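Local coordinates for Crh-like protein 5 (Neosartorya fumigata, PDB 6IBW), which cleaves chitin and transfers the released chains onto beta-1,6-glucan or other chitin, cross-linking polysaccharides in the fungal cell wall and septa, at residues Q110-Y115 with G127-V132. Residues are numbered along the deposited sequence; the frame is centred on the assembly and turned at random.
With NAG (2-acetamido-2-deoxy-beta-D-glucopyranose), chain D.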
ATOM      1  N   GLN A 110      10.511   6.719  12.728  1.00 19.40           N
ATOM      2  CA  GLN A 110      10.457   6.857  11.261  1.00 19.72           C
ATOM      3  C   GLN A 110       9.363   5.970  10.686  1.00 19.73           C
ATOM      4  O   GLN A 110       8.907   5.044  11.373  1.00 18.62           O
ATOM      5  CB  GLN A 110      11.775   6.411  10.634  1.00 20.23           C
ATOM      6  CG  GLN A 110      12.984   7.224  11.065  1.00 21.28           C
ATOM      7  CD  GLN A 110      14.240   6.804  10.325  1.00 21.32           C
ATOM      8  OE1 GLN A 110      14.862   7.599   9.619  1.00 22.30           O
ATOM      9  NE2 GLN A 110      14.608   5.538  10.442  1.00 19.53           N
ATOM     10  N   VAL A 111       9.067   6.202   9.415  1.00 21.75           N
ATOM     11  CA  VAL A 111       8.300   5.277   8.535  1.00 23.40           C
ATOM     12  C   VAL A 111       8.983   5.300   7.177  1.00 23.71           C
ATOM     13  O   VAL A 111       9.561   6.320   6.826  1.00 22.24           O
ATOM     14  CB  VAL A 111       6.818   5.676   8.434  1.00 23.63           C
ATOM     15  CG1 VAL A 111       6.453   6.515   9.607  1.00 25.29           C
ATOM     16  CG2 VAL A 111       6.469   6.383   7.138  1.00 23.46           C
ATOM     17  N   GLN A 112       8.887   4.220   6.425  1.00 25.74           N
ATOM     18  CA  GLN A 112       9.509   4.166   5.095  1.00 27.31           C
ATOM     19  C   GLN A 112       8.483   4.466   4.003  1.00 25.24           C
ATOM     20  O   GLN A 112       7.294   4.131   4.156  1.00 23.84           O
ATOM     21  CB  GLN A 112      10.137   2.809   4.897  1.00 31.07           C
ATOM     22  CG  GLN A 112      11.614   2.918   4.607  1.00 37.14           C
ATOM     23  CD  GLN A 112      12.094   1.554   4.197  1.00 43.42           C
ATOM     24  OE1 GLN A 112      12.566   0.782   5.037  1.00 47.65           O
ATOM     25  NE2 GLN A 112      11.894   1.230   2.923  1.00 45.93           N
ATOM     26  N   THR A 113       8.949   5.128   2.957  1.00 22.85           N
ATOM     27  CA  THR A 113       8.203   5.323   1.696  1.00 21.74           C
ATOM     28  C   THR A 113       8.970   4.559   0.634  1.00 22.05           C
ATOM     29  O   THR A 113      10.189   4.475   0.732  1.00 22.41           O
ATOM     30  CB  THR A 113       8.040   6.807   1.376  1.00 21.30           C
ATOM     31  OG1 THR A 113       9.264   7.277   0.826  1.00 19.61           O
ATOM     32  CG2 THR A 113       7.743   7.636   2.603  1.00 22.29           C
ATOM     33  N   ASN A 114       8.290   4.000  -0.347  1.00 23.42           N
ATOM     34  CA  ASN A 114       8.993   3.174  -1.354  1.00 24.62           C
ATOM     35  C   ASN A 114       8.121   3.118  -2.592  1.00 23.60           C
ATOM     36  O   ASN A 114       6.920   3.322  -2.446  1.00 24.44           O
ATOM     37  CB  ASN A 114       9.334   1.795  -0.784  1.00 26.83           C
ATOM     38  CG  ASN A 114      10.231   0.977  -1.689  1.00 28.96           C
ATOM     39  OD1 ASN A 114      11.286   1.427  -2.132  1.00 27.95           O
ATOM     40  ND2 ASN A 114       9.841  -0.266  -1.922  1.00 34.08           N
ATOM     41  N   TYR A 115       8.707   2.872  -3.758  1.00 23.60           N
ATOM     42  CA  TYR A 115       7.938   2.638  -5.006  1.00 23.48           C
ATOM     43  C   TYR A 115       8.742   1.708  -5.905  1.00 23.50           C
ATOM     44  O   TYR A 115       9.935   1.561  -5.684  1.00 22.86           O
ATOM     45  CB  TYR A 115       7.630   3.966  -5.694  1.00 22.31           C
ATOM     46  CG  TYR A 115       8.776   4.479  -6.522  1.00 21.81           C
ATOM     47  CD1 TYR A 115       8.931   4.056  -7.829  1.00 21.05           C
ATOM     48  CD2 TYR A 115       9.718   5.355  -6.001  1.00 21.06           C
ATOM     49  CE1 TYR A 115       9.988   4.490  -8.604  1.00 20.73           C
ATOM     50  CE2 TYR A 115      10.785   5.797  -6.768  1.00 21.05           C
ATOM     51  CZ  TYR A 115      10.921   5.364  -8.078  1.00 20.46           C
ATOM     52  OH  TYR A 115      11.941   5.793  -8.886  1.00 19.51           O
ATOM     53  N   GLY A 127      13.782   3.755  -1.940  1.00 34.93           N
ATOM     54  CA  GLY A 127      13.287   3.837  -0.552  1.00 31.39           C
ATOM     55  C   GLY A 127      13.708   5.130   0.122  1.00 28.26           C
ATOM     56  O   GLY A 127      14.786   5.641  -0.201  1.00 28.44           O
ATOM     57  N   THR A 128      12.919   5.635   1.062  1.00 24.96           N
ATOM     58  CA  THR A 128      13.203   6.893   1.790  1.00 24.04           C
ATOM     59  C   THR A 128      12.669   6.772   3.213  1.00 23.28           C
ATOM     60  O   THR A 128      11.525   6.420   3.383  1.00 22.75           O
ATOM     61  CB  THR A 128      12.616   8.083   1.026  1.00 23.55           C
ATOM     62  OG1 THR A 128      13.731   8.600   0.323  1.00 24.40           O
ATOM     63  CG2 THR A 128      12.025   9.177   1.881  1.00 23.81           C
ATOM     64  N   TYR A 129      13.472   7.087   4.204  1.00 23.15           N
ATOM     65  CA  TYR A 129      13.026   7.057   5.607  1.00 23.32           C
ATOM     66  C   TYR A 129      12.644   8.485   5.972  1.00 22.82           C
ATOM     67  O   TYR A 129      13.409   9.403   5.652  1.00 22.54           O
ATOM     68  CB  TYR A 129      14.140   6.509   6.486  1.00 24.74           C
ATOM     69  CG  TYR A 129      14.372   5.028   6.353  1.00 26.05           C
ATOM     70  CD1 TYR A 129      13.622   4.132   7.085  1.00 27.05           C
ATOM     71  CD2 TYR A 129      15.375   4.529   5.538  1.00 27.34           C
ATOM     72  CE1 TYR A 129      13.846   2.770   7.001  1.00 28.93           C
ATOM     73  CE2 TYR A 129      15.601   3.171   5.425  1.00 28.28           C
ATOM     74  CZ  TYR A 129      14.842   2.291   6.169  1.00 30.03           C
ATOM     75  OH  TYR A 129      15.057   0.950   6.037  1.00 35.26           O
ATOM     76  N   VAL A 130      11.476   8.684   6.570  1.00 21.64           N
ATOM     77  CA  VAL A 130      11.036  10.044   6.973  1.00 20.53           C
ATOM     78  C   VAL A 130      10.667   9.985   8.446  1.00 19.20           C
ATOM     79  O   VAL A 130      10.172   8.973   8.931  1.00 17.84           O
ATOM     80  CB  VAL A 130       9.893  10.576   6.087  1.00 20.52           C
ATOM     81  CG1 VAL A 130      10.041  10.126   4.641  1.00 20.02           C
ATOM     82  CG2 VAL A 130       8.519  10.180   6.602  1.00 20.89           C
ATOM     83  N   PRO A 131      10.944  11.062   9.204  1.00 19.05           N
ATOM     84  CA  PRO A 131      10.609  11.109  10.624  1.00 18.96           C
ATOM     85  C   PRO A 131       9.095  11.109  10.861  1.00 19.02           C
ATOM     86  O   PRO A 131       8.416  11.850  10.220  1.00 19.25           O
ATOM     87  CB  PRO A 131      11.235  12.427  11.103  1.00 18.36           C
ATOM     88  CG  PRO A 131      12.259  12.759  10.049  1.00 18.29           C
ATOM     89  CD  PRO A 131      11.661  12.262   8.753  1.00 18.40           C
ATOM     90  N   VAL A 132       8.619  10.248  11.753  1.00 20.25           N
ATOM     91  CA  VAL A 132       7.201  10.193  12.205  1.00 21.40           C
ATOM     92  C   VAL A 132       7.240  10.003  13.720  1.00 22.09           C
ATOM     93  O   VAL A 132       8.112   9.275  14.186  1.00 23.79           O
ATOM     94  CB  VAL A 132       6.412   9.057  11.516  1.00 21.59           C
ATOM     95  CG1 VAL A 132       4.922   9.240  11.685  1.00 22.06           C
ATOM     96  CG2 VAL A 132       6.721   8.949  10.035  1.00 21.92           C
TER
HETATM   97  C1  NAG D   2      12.806  -4.762   1.285  1.00 67.25           C
HETATM   98  C2  NAG D   2      12.212  -3.392   0.918  1.00 68.78           C
HETATM   99  C3  NAG D   2      10.859  -3.217   1.607  1.00 65.25           C
HETATM  100  C4  NAG D   2       9.940  -4.367   1.178  1.00 61.68           C
HETATM  101  C5  NAG D   2      10.560  -5.745   1.454  1.00 59.42           C
HETATM  102  C6  NAG D   2       9.658  -6.804   0.813  1.00 55.38           C
HETATM  103  C7  NAG D   2      13.518  -1.374   0.339  1.00 80.58           C
HETATM  104  C8  NAG D   2      14.584  -0.410   0.788  1.00 84.35           C
HETATM  105  N2  NAG D   2      13.132  -2.301   1.234  1.00 71.40           N
HETATM  106  O3  NAG D   2      10.289  -1.926   1.303  1.00 68.04           O
HETATM  107  O4  NAG D   2       8.692  -4.294   1.858  1.00 57.31           O
HETATM  108  O5  NAG D   2      11.913  -5.850   0.960  1.00 64.26           O
HETATM  109  O6  NAG D   2      10.107  -8.115   1.122  1.00 51.31           O
HETATM  110  O7  NAG D   2      13.074  -1.292  -0.801  1.00 83.11           O
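Val-111 and Thr-113 pair with Val-130 and Thr-128 in an antiparallel hairpin at the margin of a seven-stranded sheet, where 127-131 is an outermost strand. Two reciprocal pairs of backbone hydrogen bonds fix the register: Val-111 N reaches Val-130 O at 3.0 Å, and Thr-113 N reaches Thr-128 O at 2.9 Å, each answered by a return bond, Val-130 N to Val-111 O and Thr-128 N to Thr-113 O. Between them lies the non-hydrogen-bonded pair Gln-112/Tyr-129. There Gln-112 lays CG over one face of the Tyr-129 ring, a CH-pi contact 3.5 Å from the centroid and 22° off the normal. With CD anti to CA (chi2 -171°) the amide lies beside the far part of the ring, and OE1 is 2.7 Å from Tyr-129 OH; Trp-200 NE1 donates a hydrogen bond to the same OE1. In this catalytic domain of family GH16, a beta-sandwich, that face is the chitin-binding side: Gln-112 NE2 lies 3.8 Å from NAG C8, and adjoining strand 98-105 bears the probable nucleophile Glu-98 and probable proton donor Glu-102, which hydrogen-bonds the NAG. The other face turns inward. Thr-113 and Thr-128 run alongside each other, OG1 of Thr-113 being 3.5 Å from Thr-128 CB and hydrogen-bonded to Arg-161 NH1, while Val-130 packs on Val-160 and Ile-155 of the second sheet.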